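Local coordinates for protein paenibacillus xanthan lyase (Paenibacillus, PDB 6F2P) that cleaves the polysaccharide xanthan as a lyase of polysaccharide lyase family 8, probably by beta-elimination, and carries several bound calcium ions, at residues Q375-F380 against M488-I493; Q465-S469 against A678-T682; D558-P564 against S616-N622; T634-S638 against V649-Q653. All coordinates share one frame; numbering follows the deposited sequence.

Contact 1: residues Q375-F380 against M488-I493; sequences QLRPGF and MFDDEI. With CA (calcium ion), chain B.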
loop_
_atom_site.group_PDB
_atom_site.type_symbol
_atom_site.label_atom_id
_atom_site.label_comp_id
_atom_site.label_asym_id
_atom_site.label_seq_id
_atom_site.Cartn_x
_atom_site.Cartn_y
_atom_site.Cartn_z
ATOM N N GLN A 375 -4.700 9.059 9.656
ATOM C CA GLN A 375 -5.485 10.262 9.463
ATOM C C GLN A 375 -5.222 11.226 10.613
ATOM O O GLN A 375 -5.478 10.915 11.777
ATOM C CB GLN A 375 -6.975 9.934 9.366
ATOM C CG GLN A 375 -7.877 11.153 9.354
ATOM C CD GLN A 375 -7.708 12.010 8.109
ATOM O OE1 GLN A 375 -6.660 12.623 7.886
ATOM N NE2 GLN A 375 -8.750 12.056 7.286
ATOM N N LEU A 376 -4.680 12.390 10.284
ATOM C CA LEU A 376 -4.428 13.414 11.280
ATOM C C LEU A 376 -5.296 14.637 10.969
ATOM O O LEU A 376 -5.149 15.274 9.921
ATOM C CB LEU A 376 -2.947 13.784 11.308
ATOM C CG LEU A 376 -1.943 12.650 11.535
ATOM C CD1 LEU A 376 -0.523 13.160 11.337
ATOM C CD2 LEU A 376 -2.089 12.040 12.918
ATOM N N ARG A 377 -6.213 14.933 11.885
ATOM C CA ARG A 377 -7.139 16.041 11.758
ATOM C C ARG A 377 -6.981 16.932 12.973
ATOM O O ARG A 377 -6.375 16.529 13.963
ATOM C CB ARG A 377 -8.574 15.519 11.700
ATOM C CG ARG A 377 -8.849 14.618 10.518
ATOM C CD ARG A 377 -8.545 15.315 9.223
ATOM N NE ARG A 377 -9.245 16.588 9.128
ATOM C CZ ARG A 377 -9.052 17.474 8.153
ATOM N NH1 ARG A 377 -8.173 17.220 7.195
ATOM N NH2 ARG A 377 -9.734 18.617 8.139
ATOM N N PRO A 378 -7.510 18.160 12.902
ATOM C CA PRO A 378 -7.499 18.967 14.123
ATOM C C PRO A 378 -8.353 18.326 15.216
ATOM O O PRO A 378 -9.557 18.158 15.038
ATOM C CB PRO A 378 -8.094 20.303 13.669
ATOM C CG PRO A 378 -8.794 20.008 12.369
ATOM C CD PRO A 378 -8.013 18.910 11.736
ATOM N N GLY A 379 -7.724 17.958 16.327
ATOM C CA GLY A 379 -8.431 17.370 17.448
ATOM C C GLY A 379 -8.212 15.874 17.648
ATOM O O GLY A 379 -8.417 15.357 18.750
ATOM N N PHE A 380 -7.808 15.163 16.599
ATOM C CA PHE A 380 -7.580 13.731 16.743
ATOM C C PHE A 380 -6.618 13.130 15.721
ATOM O O PHE A 380 -6.341 13.716 14.679
ATOM C CB PHE A 380 -8.905 12.966 16.728
ATOM C CG PHE A 380 -9.657 13.071 15.427
ATOM C CD1 PHE A 380 -10.490 14.155 15.171
ATOM C CD2 PHE A 380 -9.546 12.079 14.466
ATOM C CE1 PHE A 380 -11.190 14.251 13.987
ATOM C CE2 PHE A 380 -10.246 12.166 13.276
ATOM C CZ PHE A 380 -11.069 13.259 13.033
ATOM N N MET A 488 -12.328 8.365 5.951
ATOM C CA MET A 488 -11.780 9.311 6.902
ATOM C C MET A 488 -11.840 10.727 6.351
ATOM O O MET A 488 -11.127 11.050 5.407
ATOM C CB MET A 488 -10.346 8.891 7.225
ATOM C CG MET A 488 -10.285 7.534 7.919
ATOM S SD MET A 488 -8.846 6.507 7.559
ATOM C CE MET A 488 -9.268 5.822 5.961
ATOM N N PHE A 489 -12.702 11.561 6.931
ATOM C CA PHE A 489 -12.959 12.896 6.384
ATOM C C PHE A 489 -12.413 14.008 7.267
ATOM O O PHE A 489 -11.324 13.877 7.820
ATOM C CB PHE A 489 -14.450 13.091 6.096
ATOM C CG PHE A 489 -15.012 12.092 5.113
ATOM C CD1 PHE A 489 -14.588 12.085 3.791
ATOM C CD2 PHE A 489 -15.950 11.156 5.512
ATOM C CE1 PHE A 489 -15.102 11.164 2.876
ATOM C CE2 PHE A 489 -16.468 10.234 4.613
ATOM C CZ PHE A 489 -16.045 10.239 3.291
ATOM N N ASP A 490 -13.145 15.111 7.395
ATOM C CA ASP A 490 -12.606 16.237 8.161
ATOM C C ASP A 490 -12.733 16.068 9.679
ATOM O O ASP A 490 -11.840 16.465 10.418
ATOM C CB ASP A 490 -13.192 17.581 7.701
ATOM C CG ASP A 490 -14.698 17.595 7.718
ATOM O OD1 ASP A 490 -15.285 16.505 7.623
ATOM O OD2 ASP A 490 -15.299 18.686 7.819
ATOM N N ASP A 491 -13.833 15.484 10.144
ATOM C CA ASP A 491 -14.059 15.348 11.579
ATOM C C ASP A 491 -14.841 14.085 11.904
ATOM O O ASP A 491 -15.389 13.958 12.988
ATOM C CB ASP A 491 -14.780 16.578 12.147
ATOM C CG ASP A 491 -16.126 16.845 11.474
ATOM O OD1 ASP A 491 -16.494 16.116 10.527
ATOM O OD2 ASP A 491 -16.798 17.820 11.869
ATOM N N GLU A 492 -14.901 13.158 10.957
ATOM C CA GLU A 492 -15.544 11.877 11.211
ATOM C C GLU A 492 -14.794 10.758 10.523
ATOM O O GLU A 492 -14.099 10.984 9.530
ATOM C CB GLU A 492 -17.001 11.875 10.734
ATOM C CG GLU A 492 -17.182 12.049 9.237
ATOM C CD GLU A 492 -17.357 13.507 8.836
ATOM O OE1 GLU A 492 -16.338 14.154 8.529
ATOM O OE2 GLU A 492 -18.510 14.009 8.831
ATOM N N ILE A 493 -14.936 9.555 11.069
ATOM C CA ILE A 493 -14.493 8.343 10.396
ATOM C C ILE A 493 -15.676 7.403 10.232
ATOM O O ILE A 493 -16.346 7.064 11.205
ATOM C CB ILE A 493 -13.405 7.605 11.186
ATOM C CG1 ILE A 493 -12.164 8.483 11.326
ATOM C CG2 ILE A 493 -13.056 6.300 10.496
ATOM C CD1 ILE A 493 -11.881 8.892 12.741
HETATM CA CA CA B . -17.635 16.314 8.422
HETATM O O HOH W 1 -11.601 19.689 10.254
HETATM O O HOH W 2 -11.535 18.071 12.872
#
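M488 meets Q375 first: its CB comes 3.5 Å from Q375 NE2, while the two side chains run past each other in opposite directions and the thioether end of M488 leads off. Q375 CG is anti to the backbone N (chi1 172°) and the chain then bends, which brings the amide over the 488-489 backbone; NE2 hydrogen-bonds the carbonyl of Q465. At F489 the ring turns away and the carbonyl does the touching, with O 3.4 Å from CD of R377. D490 takes the main polar link. R377 NE donates to D490 O at 2.9 Å, a bent bond with an N-H...O angle of 142°, and the D490 CA lies over one face of the guanidinium. Two waters also donate to this carbonyl, one accepting from R377 NH2 and the other donating to P378 O as well, so three donors grip one oxygen. The R377 charge does not pair with the D490 carboxylate, which is turned to calcium; NH1 goes to Q465 instead. D491 offers its CA to the edge of the F380 ring, 3.9 Å from CE1. E492 chelates calcium with OE1 and OE2, alongside D490 OD1 and D491 OD1, and OE2 also hydrogen-bonds Y631 OH. I493 closes the run, its CD1 3.7 Å from F380 CE2. The loop between strands 481-488 and 493-501 thus forms an acidic calcium-binding turn in the super-sandwich domain, backed by the turn end of the hairpin 372-377/380-385 and completed by Q636 and E651.

Contact 2: residues Q465-S469 against A678-T682; sequences QYGVS and ASVMT
M681 and V468 make the main apolar contact here, with the M681 methyl CE 3.5 Å from V468 CG1 and the two side chains sliding past each other in opposite directions. M681 leaves its strand stretched out, CG anti to the backbone N (chi1 -179°), and bends only at the last torsion, which lays the methyl on the main chain of G467, 3.4 Å from its C atom. The sulfur sits a little further along: SD is 4.0 Å from Y466 CB and 3.5 Å from the Y466 carbonyl O, a van der Waals contact, while the tyrosine ring itself leads away.

Polar groups add little directly. S679 OG approaches V468 from the other end, 3.6 Å from CG1, but its hydrogen bond is with N660 OD1, and no hydrogen bond joins the two segments.

The axes of 466-469 and 678-682 come within 7.4 Å and run close to antiparallel, at 157°, a spacing at which side chains and not main-chain bonds fill the gap. T460 and I462 of strand 457-462 also touch M681. Q465 and Y466 form a classic beta bulge, both facing I462, at the start of strand 466-474. The contact is a buried sheet-against-sheet interface: it joins the large antiparallel sheet of the super-sandwich domain to the sheet of the C-terminal beta-sandwich domain that contains strand 678-684.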
loop_
_atom_site.group_PDB
_atom_site.type_symbol
_atom_site.label_atom_id
_atom_site.label_comp_id
_atom_site.label_asym_id
_atom_site.label_seq_id
_atom_site.Cartn_x
_atom_site.Cartn_y
_atom_site.Cartn_z
ATOM N N GLN A 465 -5.648 15.157 2.599
ATOM C CA GLN A 465 -6.406 15.364 3.837
ATOM C C GLN A 465 -7.503 14.318 4.088
ATOM O O GLN A 465 -7.885 14.059 5.228
ATOM C CB GLN A 465 -7.065 16.743 3.820
ATOM C CG GLN A 465 -6.103 17.908 3.832
ATOM C CD GLN A 465 -6.801 19.192 4.195
ATOM O OE1 GLN A 465 -7.412 19.299 5.264
ATOM N NE2 GLN A 465 -6.737 20.174 3.296
ATOM N N TYR A 466 -8.028 13.736 3.021
ATOM C CA TYR A 466 -9.153 12.822 3.147
ATOM C C TYR A 466 -8.765 11.499 2.509
ATOM O O TYR A 466 -8.046 11.462 1.512
ATOM C CB TYR A 466 -10.414 13.422 2.492
ATOM C CG TYR A 466 -10.636 14.865 2.887
ATOM C CD1 TYR A 466 -10.652 15.240 4.225
ATOM C CD2 TYR A 466 -10.795 15.863 1.924
ATOM C CE1 TYR A 466 -10.836 16.564 4.601
ATOM C CE2 TYR A 466 -10.983 17.199 2.290
ATOM C CZ TYR A 466 -11.003 17.537 3.631
ATOM O OH TYR A 466 -11.177 18.850 4.011
ATOM N N GLY A 467 -9.218 10.401 3.091
ATOM C CA GLY A 467 -8.782 9.110 2.613
ATOM C C GLY A 467 -9.830 8.048 2.816
ATOM O O GLY A 467 -10.792 8.229 3.573
ATOM N N VAL A 468 -9.635 6.937 2.122
ATOM C CA VAL A 468 -10.490 5.776 2.240
ATOM C C VAL A 468 -9.578 4.554 2.197
ATOM O O VAL A 468 -8.680 4.476 1.348
ATOM C CB VAL A 468 -11.534 5.730 1.091
ATOM C CG1 VAL A 468 -10.868 5.989 -0.243
ATOM C CG2 VAL A 468 -12.274 4.400 1.076
ATOM N N SER A 469 -9.780 3.619 3.125
ATOM C CA SER A 469 -9.010 2.382 3.120
ATOM C C SER A 469 -9.920 1.189 3.212
ATOM O O SER A 469 -11.063 1.290 3.668
ATOM C CB SER A 469 -8.036 2.329 4.289
ATOM O OG SER A 469 -7.052 3.338 4.200
ATOM N N ALA A 678 -10.487 -1.737 -6.858
ATOM C CA ALA A 678 -9.906 -0.407 -6.801
ATOM C C ALA A 678 -10.352 0.329 -5.560
ATOM O O ALA A 678 -11.427 0.074 -5.027
ATOM C CB ALA A 678 -10.314 0.375 -8.026
ATOM N N SER A 679 -9.527 1.252 -5.098
ATOM C CA SER A 679 -9.971 2.197 -4.094
ATOM C C SER A 679 -10.028 3.560 -4.782
ATOM O O SER A 679 -9.084 3.964 -5.459
ATOM C CB SER A 679 -9.010 2.213 -2.920
ATOM O OG SER A 679 -9.512 3.032 -1.883
ATOM N N VAL A 680 -11.151 4.253 -4.645
ATOM C CA VAL A 680 -11.380 5.476 -5.406
ATOM C C VAL A 680 -11.911 6.579 -4.505
ATOM O O VAL A 680 -12.720 6.314 -3.613
ATOM C CB VAL A 680 -12.391 5.219 -6.532
ATOM C CG1 VAL A 680 -12.648 6.480 -7.341
ATOM C CG2 VAL A 680 -11.896 4.089 -7.417
ATOM N N MET A 681 -11.445 7.807 -4.717
ATOM C CA MET A 681 -11.973 8.952 -3.986
ATOM C C MET A 681 -12.200 10.134 -4.928
ATOM O O MET A 681 -11.359 10.423 -5.772
ATOM C CB MET A 681 -11.055 9.325 -2.818
ATOM C CG MET A 681 -11.542 10.502 -1.988
ATOM S SD MET A 681 -10.849 10.555 -0.314
ATOM C CE MET A 681 -11.867 9.315 0.472
ATOM N N THR A 682 -13.351 10.793 -4.797
ATOM C CA THR A 682 -13.692 11.937 -5.643
ATOM C C THR A 682 -13.878 13.215 -4.827
ATOM O O THR A 682 -14.362 13.184 -3.696
ATOM C CB THR A 682 -14.979 11.681 -6.470
ATOM O OG1 THR A 682 -16.116 11.616 -5.595
ATOM C CG2 THR A 682 -14.876 10.375 -7.279
#

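Contact 3: residues D558-P564 against S616-N622; sequences DIGYYFP and SYVLLPN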
loop_
_atom_site.group_PDB
_atom_site.type_symbol
_atom_site.label_atom_id
_atom_site.label_comp_id
_atom_site.label_asym_id
_atom_site.label_seq_id
_atom_site.Cartn_x
_atom_site.Cartn_y
_atom_site.Cartn_z
ATOM N N ASP A 558 -13.358 13.377 24.479
ATOM C CA ASP A 558 -14.683 12.780 24.276
ATOM C C ASP A 558 -14.657 11.965 22.991
ATOM O O ASP A 558 -13.920 12.298 22.068
ATOM C CB ASP A 558 -15.745 13.864 24.098
ATOM C CG ASP A 558 -16.165 14.511 25.397
ATOM O OD1 ASP A 558 -15.438 14.397 26.409
ATOM O OD2 ASP A 558 -17.237 15.156 25.389
ATOM N N ILE A 559 -15.452 10.902 22.921
ATOM C CA ILE A 559 -15.653 10.200 21.653
ATOM C C ILE A 559 -17.142 9.956 21.379
ATOM O O ILE A 559 -17.883 9.506 22.256
ATOM C CB ILE A 559 -14.885 8.866 21.585
ATOM C CG1 ILE A 559 -13.439 9.057 22.061
ATOM C CG2 ILE A 559 -14.935 8.293 20.166
ATOM C CD1 ILE A 559 -12.649 7.774 22.143
ATOM N N GLY A 560 -17.583 10.284 20.166
ATOM C CA GLY A 560 -18.955 10.054 19.761
ATOM C C GLY A 560 -19.034 8.850 18.844
ATOM O O GLY A 560 -18.061 8.520 18.173
ATOM N N TYR A 561 -20.182 8.177 18.827
ATOM C CA TYR A 561 -20.389 7.044 17.931
ATOM C C TYR A 561 -21.793 7.132 17.348
ATOM O O TYR A 561 -22.779 7.116 18.075
ATOM C CB TYR A 561 -20.224 5.711 18.661
ATOM C CG TYR A 561 -18.999 5.618 19.538
ATOM C CD1 TYR A 561 -18.946 6.283 20.761
ATOM C CD2 TYR A 561 -17.906 4.844 19.163
ATOM C CE1 TYR A 561 -17.837 6.206 21.573
ATOM C CE2 TYR A 561 -16.785 4.756 19.977
ATOM C CZ TYR A 561 -16.764 5.447 21.181
ATOM O OH TYR A 561 -15.678 5.395 22.009
ATOM N N TYR A 562 -21.887 7.230 16.033
ATOM C CA TYR A 562 -23.181 7.295 15.393
ATOM C C TYR A 562 -23.404 5.984 14.658
ATOM O O TYR A 562 -22.494 5.464 14.017
ATOM C CB TYR A 562 -23.251 8.521 14.475
ATOM C CG TYR A 562 -24.294 8.457 13.384
ATOM C CD1 TYR A 562 -25.636 8.263 13.682
ATOM C CD2 TYR A 562 -23.933 8.613 12.053
ATOM C CE1 TYR A 562 -26.583 8.195 12.683
ATOM C CE2 TYR A 562 -24.869 8.554 11.047
ATOM C CZ TYR A 562 -26.193 8.345 11.362
ATOM O OH TYR A 562 -27.125 8.286 10.344
ATOM N N PHE A 563 -24.603 5.427 14.788
ATOM C CA PHE A 563 -24.909 4.149 14.159
ATOM C C PHE A 563 -26.025 4.276 13.127
ATOM O O PHE A 563 -27.202 4.211 13.464
ATOM C CB PHE A 563 -25.220 3.091 15.221
ATOM C CG PHE A 563 -24.102 2.902 16.205
ATOM C CD1 PHE A 563 -24.008 3.704 17.336
ATOM C CD2 PHE A 563 -23.113 1.960 15.977
ATOM C CE1 PHE A 563 -22.957 3.549 18.236
ATOM C CE2 PHE A 563 -22.069 1.804 16.872
ATOM C CZ PHE A 563 -21.994 2.602 18.001
ATOM N N PRO A 564 -25.643 4.463 11.858
ATOM C CA PRO A 564 -26.593 4.649 10.753
ATOM C C PRO A 564 -27.613 3.515 10.684
ATOM O O PRO A 564 -27.251 2.333 10.542
ATOM C CB PRO A 564 -25.697 4.633 9.516
ATOM C CG PRO A 564 -24.357 5.076 10.024
ATOM C CD PRO A 564 -24.239 4.544 11.414
ATOM N N SER A 616 -22.070 -0.971 10.317
ATOM C CA SER A 616 -21.707 0.386 9.961
ATOM C C SER A 616 -21.744 1.221 11.225
ATOM O O SER A 616 -22.627 1.045 12.065
ATOM C CB SER A 616 -22.663 0.956 8.915
ATOM O OG SER A 616 -23.964 1.113 9.445
ATOM N N TYR A 617 -20.762 2.102 11.375
ATOM C CA TYR A 617 -20.747 3.076 12.462
ATOM C C TYR A 617 -19.841 4.233 12.076
ATOM O O TYR A 617 -19.044 4.116 11.136
ATOM C CB TYR A 617 -20.302 2.443 13.791
ATOM C CG TYR A 617 -18.899 1.866 13.806
ATOM C CD1 TYR A 617 -18.644 0.598 13.300
ATOM C CD2 TYR A 617 -17.835 2.575 14.360
ATOM C CE1 TYR A 617 -17.365 0.058 13.320
ATOM C CE2 TYR A 617 -16.551 2.040 14.390
ATOM C CZ TYR A 617 -16.325 0.783 13.864
ATOM O OH TYR A 617 -15.059 0.240 13.877
ATOM N N VAL A 618 -19.968 5.341 12.798
ATOM C CA VAL A 618 -19.230 6.553 12.480
ATOM C C VAL A 618 -18.561 7.063 13.734
ATOM O O VAL A 618 -19.234 7.323 14.728
ATOM C CB VAL A 618 -20.171 7.673 11.990
ATOM C CG1 VAL A 618 -19.407 8.967 11.829
ATOM C CG2 VAL A 618 -20.864 7.278 10.695
ATOM N N LEU A 619 -17.240 7.210 13.696
ATOM C CA LEU A 619 -16.525 7.774 14.830
ATOM C C LEU A 619 -16.616 9.289 14.772
ATOM O O LEU A 619 -16.319 9.902 13.741
ATOM C CB LEU A 619 -15.063 7.333 14.839
ATOM C CG LEU A 619 -14.823 5.843 15.069
ATOM C CD1 LEU A 619 -13.321 5.531 15.103
ATOM C CD2 LEU A 619 -15.505 5.383 16.351
ATOM N N LEU A 620 -17.029 9.889 15.882
ATOM C CA LEU A 620 -17.151 11.334 15.975
ATOM C C LEU A 620 -16.322 11.842 17.143
ATOM O O LEU A 620 -16.862 12.106 18.216
ATOM C CB LEU A 620 -18.620 11.722 16.162
ATOM C CG LEU A 620 -19.554 11.326 15.011
ATOM C CD1 LEU A 620 -21.012 11.547 15.384
ATOM C CD2 LEU A 620 -19.222 12.100 13.734
ATOM N N PRO A 621 -14.998 11.969 16.944
ATOM C CA PRO A 621 -14.126 12.380 18.050
ATOM C C PRO A 621 -14.381 13.817 18.497
ATOM O O PRO A 621 -14.842 14.634 17.693
ATOM C CB PRO A 621 -12.710 12.266 17.451
ATOM C CG PRO A 621 -12.847 11.380 16.267
ATOM C CD PRO A 621 -14.232 11.640 15.731
ATOM N N ASN A 622 -14.101 14.100 19.768
ATOM C CA ASN A 622 -13.961 15.469 20.237
ATOM C C ASN A 622 -15.251 16.278 20.102
ATOM O O ASN A 622 -15.229 17.496 19.876
ATOM C CB ASN A 622 -12.808 16.142 19.476
ATOM C CG ASN A 622 -12.296 17.390 20.163
ATOM O OD1 ASN A 622 -12.329 17.505 21.396
ATOM N ND2 ASN A 622 -11.822 18.338 19.370
HETATM O O HOH W 3 -25.423 0.846 12.465
#
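Y562 and V618 face each other as an antiparallel hydrogen-bonded pair, and this middle part of the pairing is tightly packed on both faces. Y562 N donates to V618 O at 3.0 Å and V618 N returns a bond to Y562 O at 2.8 Å. Outside the backbone, V618 CG2 lies 3.6 Å from Y562 CD2, and L620 CD1 packs on Y562 CB. On the other face Y561 CD2 meets L619 CD2 at 3.7 Å, while F563 swings its ring back so that CD2 lies 3.6 Å from Y617 CB. G560 pairs with L620 through two more backbone bonds.

The ends are more open to solvent. At one, the N622 side chain is exposed and turns away, although the backbone bond from N622 N to D558 O holds at 2.9 Å. At the other, a water donates to the carbonyls of both P564 and S616, beside direct contacts of the P564 ring with Y617 CA and V618 CG2. The pair sits inside the nine-stranded sheet: strand 545-550 flanks 559-563, strand 493-501 flanks 613-621, and V512 and E513 of strand 508-516 cover the face bearing Y561, whose hydroxyl bonds E513.

Contact 4: residues T634-S638 against V649-Q653; sequences TPQIS and VKETQ. With CA (calcium ion), chain B.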
loop_
_atom_site.group_PDB
_atom_site.type_symbol
_atom_site.label_atom_id
_atom_site.label_comp_id
_atom_site.label_asym_id
_atom_site.label_seq_id
_atom_site.Cartn_x
_atom_site.Cartn_y
_atom_site.Cartn_z
ATOM N N THR A 634 -28.910 14.912 11.543
ATOM C CA THR A 634 -28.626 15.344 10.187
ATOM C C THR A 634 -27.159 15.038 9.881
ATOM O O THR A 634 -26.293 15.902 10.002
ATOM C CB THR A 634 -28.961 16.848 9.983
ATOM O OG1 THR A 634 -28.371 17.617 11.032
ATOM C CG2 THR A 634 -30.454 17.069 10.044
ATOM N N PRO A 635 -26.877 13.782 9.507
ATOM C CA PRO A 635 -25.510 13.297 9.288
ATOM C C PRO A 635 -24.861 14.002 8.126
ATOM O O PRO A 635 -25.524 14.233 7.123
ATOM C CB PRO A 635 -25.711 11.821 8.931
ATOM C CG PRO A 635 -27.057 11.474 9.452
ATOM C CD PRO A 635 -27.874 12.716 9.327
ATOM N N GLN A 636 -23.579 14.325 8.262
ATOM C CA GLN A 636 -22.828 14.937 7.180
ATOM C C GLN A 636 -22.286 13.871 6.220
ATOM O O GLN A 636 -21.554 14.195 5.285
ATOM C CB GLN A 636 -21.674 15.773 7.731
ATOM C CG GLN A 636 -22.037 16.677 8.897
ATOM C CD GLN A 636 -20.808 17.231 9.580
ATOM O OE1 GLN A 636 -19.688 16.993 9.144
ATOM N NE2 GLN A 636 -21.007 17.962 10.664
ATOM N N ILE A 637 -22.638 12.604 6.451
ATOM C CA ILE A 637 -22.244 11.526 5.536
ATOM C C ILE A 637 -23.447 10.743 5.014
ATOM O O ILE A 637 -24.483 10.663 5.674
ATOM C CB ILE A 637 -21.242 10.534 6.183
ATOM C CG1 ILE A 637 -21.868 9.858 7.403
ATOM C CG2 ILE A 637 -19.932 11.232 6.551
ATOM C CD1 ILE A 637 -22.312 8.434 7.151
ATOM N N SER A 638 -23.305 10.161 3.827
ATOM C CA SER A 638 -24.345 9.300 3.279
ATOM C C SER A 638 -23.749 8.020 2.734
ATOM O O SER A 638 -22.888 8.042 1.862
ATOM C CB SER A 638 -25.136 10.021 2.198
ATOM O OG SER A 638 -25.817 11.117 2.772
ATOM N N VAL A 649 -19.107 5.832 0.653
ATOM C CA VAL A 649 -19.579 6.872 1.552
ATOM C C VAL A 649 -19.268 8.243 0.955
ATOM O O VAL A 649 -18.182 8.468 0.409
ATOM C CB VAL A 649 -18.914 6.748 2.937
ATOM C CG1 VAL A 649 -19.321 7.915 3.857
ATOM C CG2 VAL A 649 -19.252 5.416 3.565
ATOM N N LYS A 650 -20.236 9.148 1.044
ATOM C CA LYS A 650 -20.051 10.525 0.608
ATOM C C LYS A 650 -20.230 11.466 1.798
ATOM O O LYS A 650 -21.208 11.370 2.527
ATOM C CB LYS A 650 -21.043 10.878 -0.509
ATOM C CG LYS A 650 -21.124 12.378 -0.837
ATOM C CD LYS A 650 -21.722 12.630 -2.218
ATOM C CE LYS A 650 -21.620 14.113 -2.621
ATOM N NZ LYS A 650 -21.986 14.364 -4.061
ATOM N N GLU A 651 -19.268 12.354 2.006
ATOM C CA GLU A 651 -19.419 13.412 2.992
ATOM C C GLU A 651 -20.019 14.598 2.254
ATOM O O GLU A 651 -19.360 15.197 1.407
ATOM C CB GLU A 651 -18.063 13.783 3.582
ATOM C CG GLU A 651 -18.110 14.261 5.029
ATOM C CD GLU A 651 -18.358 15.761 5.166
ATOM O OE1 GLU A 651 -18.386 16.240 6.318
ATOM O OE2 GLU A 651 -18.521 16.461 4.137
ATOM N N THR A 652 -21.265 14.933 2.572
ATOM C CA THR A 652 -22.028 15.895 1.770
ATOM C C THR A 652 -21.668 17.363 1.989
ATOM O O THR A 652 -22.079 18.221 1.208
ATOM C CB THR A 652 -23.538 15.718 1.964
ATOM O OG1 THR A 652 -23.875 15.945 3.341
ATOM C CG2 THR A 652 -23.962 14.310 1.547
ATOM N N GLN A 653 -20.920 17.653 3.046
ATOM C CA GLN A 653 -20.426 19.005 3.260
ATOM C C GLN A 653 -19.219 19.233 2.371
ATOM O O GLN A 653 -19.114 20.254 1.694
ATOM C CB GLN A 653 -19.999 19.203 4.715
ATOM C CG GLN A 653 -21.083 18.927 5.725
ATOM C CD GLN A 653 -21.852 20.174 6.100
ATOM O OE1 GLN A 653 -21.738 20.669 7.226
ATOM N NE2 GLN A 653 -22.648 20.693 5.160
HETATM CA CA CA B . -17.635 16.314 8.422
#
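I637 and E651 form an antiparallel non-hydrogen-bonded pair with CA atoms 4.2 Å apart, and next to it S638 and K650 exchange two main-chain hydrogen bonds, S638 N to K650 O at 2.7 Å and K650 N to S638 O at 3.0 Å. Beyond the pair, T652 N donates to Q636 O at 2.8 Å; the T652 hydroxyl adds a weak, long bond to the same oxygen.

Among the side chains, Q636 and E651 lie side by side and point the same way, with amide and carboxylate planes nearly perpendicular, 84° apart. The reason is calcium: Q636 OE1 binds it at 2.3 Å and E651 OE1 at 2.2 Å. The Q636 chain is extended beyond CG (chi2 167°), carrying its amide oxygen to the ion, whereas E651 bends at chi2 to bring one carboxylate oxygen there. Its other oxygen, OE2, is held by L654 N, with a weak bond from Q653 N. Q653 lays CG across the Q636 chain, 3.8 Å from CB.

I637 packs by CG2 on E651 CG, the two side chains crossing at about a right angle, and its CB touches V649 CG1 at 4.0 Å. The same isoleucine and V649 both rest on V494 of strand 493-501. This is the beta hairpin 637-642/646-651, at whose open end Q636 and E651 supply two ligands of a calcium site completed by D490, D491 and E492.

Overall arrangement
Contacts 1 and 4 share one calcium ion: the loop 488-493 supplies D490, D491 and E492, the hairpin end supplies Q636 and E651, and the contact centres lie 14 Å apart. The ion therefore ties the super-sandwich sheet to the start of the C-terminal beta-sandwich. Contact 2 bridges the same two domains without metal and joins contact 1 through R377 NH1 to Q465 OE1 (2.9 Å) and M488 N to G467 O (2.8 Å). Contact 3 continues the large sheet beside contact 1, with I493 O 2.7 Å from L619 N, and reaches contact 4 where Y562 OH comes 3.3 Å from P635 CG. Contacts 2 and 3 stay about 11 Å apart at nearest atoms.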